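Side-chain contact in propionate kinase (Francisella tularensis subsp. tularensis, PDB 3KHY), which probably catalyses the reversible transfer of phosphate from ATP to acetate or propionate, giving the acyl phosphate and ADP: residues G250-V253 / T254-T257. Residues are numbered along the deposited sequence; the frame is centred on the assembly and turned at random.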
ATOM      1  N   GLY A 250     -21.428  -3.969  11.015  1.00 30.30           N
ATOM      2  CA  GLY A 250     -21.392  -4.983  12.056  1.00 32.38           C
ATOM      3  C   GLY A 250     -20.751  -6.315  11.692  1.00 35.40           C
ATOM      4  O   GLY A 250     -20.983  -7.313  12.375  1.00 32.74           O
ATOM      5  N   TRP A 251     -19.945  -6.342  10.629  1.00 26.77           N
ATOM      6  CA  TRP A 251     -19.223  -7.557  10.257  1.00 29.52           C
ATOM      7  C   TRP A 251     -18.089  -7.864  11.227  1.00 29.54           C
ATOM      8  O   TRP A 251     -17.532  -6.964  11.840  1.00 24.17           O
ATOM      9  CB  TRP A 251     -18.607  -7.425   8.864  1.00 24.82           C
ATOM     10  CG  TRP A 251     -19.575  -7.268   7.728  1.00 28.21           C
ATOM     11  CD1 TRP A 251     -20.911  -6.992   7.803  1.00 32.06           C
ATOM     12  CD2 TRP A 251     -19.260  -7.344   6.337  1.00 29.20           C
ATOM     13  NE1 TRP A 251     -21.448  -6.903   6.542  1.00 32.73           N
ATOM     14  CE2 TRP A 251     -20.452  -7.113   5.624  1.00 33.01           C
ATOM     15  CE3 TRP A 251     -18.083  -7.589   5.624  1.00 28.83           C
ATOM     16  CZ2 TRP A 251     -20.502  -7.124   4.231  1.00 34.37           C
ATOM     17  CZ3 TRP A 251     -18.132  -7.599   4.239  1.00 25.37           C
ATOM     18  CH2 TRP A 251     -19.331  -7.367   3.558  1.00 32.51           C
ATOM     19  N   SER A 252     -17.732  -9.141  11.334  1.00 29.03           N
ATOM     20  CA  SER A 252     -16.576  -9.569  12.119  1.00 26.60           C
ATOM     21  C   SER A 252     -15.284  -9.433  11.321  1.00 25.52           C
ATOM     22  O   SER A 252     -15.312  -9.353  10.086  1.00 24.38           O
ATOM     23  CB  SER A 252     -16.732 -11.036  12.513  1.00 30.85           C
ATOM     24  OG  SER A 252     -16.614 -11.871  11.370  1.00 28.17           O
ATOM     25  N   VAL A 253     -14.155  -9.430  12.026  1.00 24.63           N
ATOM     26  CA  VAL A 253     -12.844  -9.429  11.384  1.00 30.69           C
ATOM     27  C   VAL A 253     -12.748 -10.572  10.378  1.00 25.51           C
ATOM     28  O   VAL A 253     -12.208 -10.408   9.287  1.00 22.34           O
ATOM     29  CB  VAL A 253     -11.695  -9.600  12.396  1.00 36.65           C
ATOM     30  CG1 VAL A 253     -10.355  -9.658  11.670  1.00 32.09           C
ATOM     31  CG2 VAL A 253     -11.691  -8.480  13.395  1.00 44.67           C
ATOM     32  N   THR A 254     -13.279 -11.732  10.753  1.00 22.26           N
ATOM     33  CA  THR A 254     -13.239 -12.904   9.891  1.00 25.02           C
ATOM     34  C   THR A 254     -14.051 -12.683   8.623  1.00 25.48           C
ATOM     35  O   THR A 254     -13.621 -13.050   7.525  1.00 24.35           O
ATOM     36  CB  THR A 254     -13.773 -14.149  10.638  1.00 32.90           C
ATOM     37  OG1 THR A 254     -12.894 -14.461  11.724  1.00 34.30           O
ATOM     38  CG2 THR A 254     -13.860 -15.342   9.707  1.00 39.52           C
ATOM     39  N   GLU A 255     -15.231 -12.091   8.773  1.00 21.40           N
ATOM     40  CA  GLU A 255     -16.084 -11.825   7.621  1.00 21.55           C
ATOM     41  C   GLU A 255     -15.459 -10.766   6.714  1.00 17.33           C
ATOM     42  O   GLU A 255     -15.508 -10.875   5.499  1.00 20.50           O
ATOM     43  CB  GLU A 255     -17.480 -11.390   8.070  1.00 24.25           C
ATOM     44  CG  GLU A 255     -18.302 -12.525   8.675  1.00 28.04           C
ATOM     45  CD  GLU A 255     -19.519 -12.037   9.441  1.00 39.59           C
ATOM     46  OE1 GLU A 255     -19.503 -10.891   9.947  1.00 37.13           O
ATOM     47  OE2 GLU A 255     -20.493 -12.810   9.546  1.00 46.01           O
ATOM     48  N   ILE A 256     -14.880  -9.735   7.308  1.00 20.06           N
ATOM     49  CA  ILE A 256     -14.245  -8.691   6.508  1.00 19.30           C
ATOM     50  C   ILE A 256     -13.050  -9.272   5.753  1.00 17.64           C
ATOM     51  O   ILE A 256     -12.868  -8.998   4.585  1.00 17.04           O
ATOM     52  CB  ILE A 256     -13.786  -7.498   7.365  1.00 15.99           C
ATOM     53  CG1 ILE A 256     -14.989  -6.871   8.072  1.00 16.99           C
ATOM     54  CG2 ILE A 256     -13.095  -6.444   6.478  1.00 14.36           C
ATOM     55  CD1 ILE A 256     -14.614  -5.902   9.167  1.00 20.63           C
ATOM     56  N   THR A 257     -12.250 -10.085   6.428  1.00 17.67           N
ATOM     57  CA  THR A 257     -11.059 -10.654   5.812  1.00 17.72           C
ATOM     58  C   THR A 257     -11.445 -11.629   4.703  1.00 21.63           C
ATOM     59  O   THR A 257     -10.804 -11.676   3.644  1.00 19.28           O
ATOM     60  CB  THR A 257     -10.173 -11.378   6.850  1.00 19.64           C
ATOM     61  OG1 THR A 257      -9.764 -10.455   7.868  1.00 20.61           O
ATOM     62  CG2 THR A 257      -8.927 -11.970   6.182  1.00 20.39           C
TER
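The indole of Trp251 meets Ile256 at its edge: Ile256 CG1 sits near the ring plane, 4.0 Å from CE3 of Trp251, and also packs on Trp251 CB. Glu255 O comes toward the same ring obliquely. The second flat group, the carboxylate of Glu255, turns back over the start of the helix and takes the N-H of Ser252 on the anti side of OE1, the donor standing 25° out of the carboxylate plane. Ser252 N lies 2.9 Å from Glu255 OE1, and the bond is nearly straight at 170°. Swinging CG of Glu255 beside its own backbone N and extending the chain beyond it brings OE1 within reach.

The return bond runs from Glu255 N to Ser252 OG, 3.0 Å. Ser252 OG can accept it because chi1 of 69° places this oxygen between the backbone N and the carbonyl carbon, facing the N-H of Glu255 in the first turn. The N-H of Ser252 and the N-H of Glu255 are thus each taken by a side-chain oxygen of the other residue, and the exchange fixes the rotation of both side chains. Behind it the regular ladder begins with Ile256 N to Ser252 O, 2.8 Å. One residue on, Val253 O is gripped twice, by Thr257 N at 2.9 Å and by Thr257 OG1 at 2.8 Å, the two donors reaching it from opposite faces of the carbonyl plane.

Trp251 and Ile256 both rest on Ile245 of helix 241-249, while Val253 packs on Val253 of the second subunit. Ser252 and Glu255 form a capping box, with Ser252 as N-cap of helix 253-262, set at the turn between two helices beside the dimer contact of this acetokinase-family enzyme.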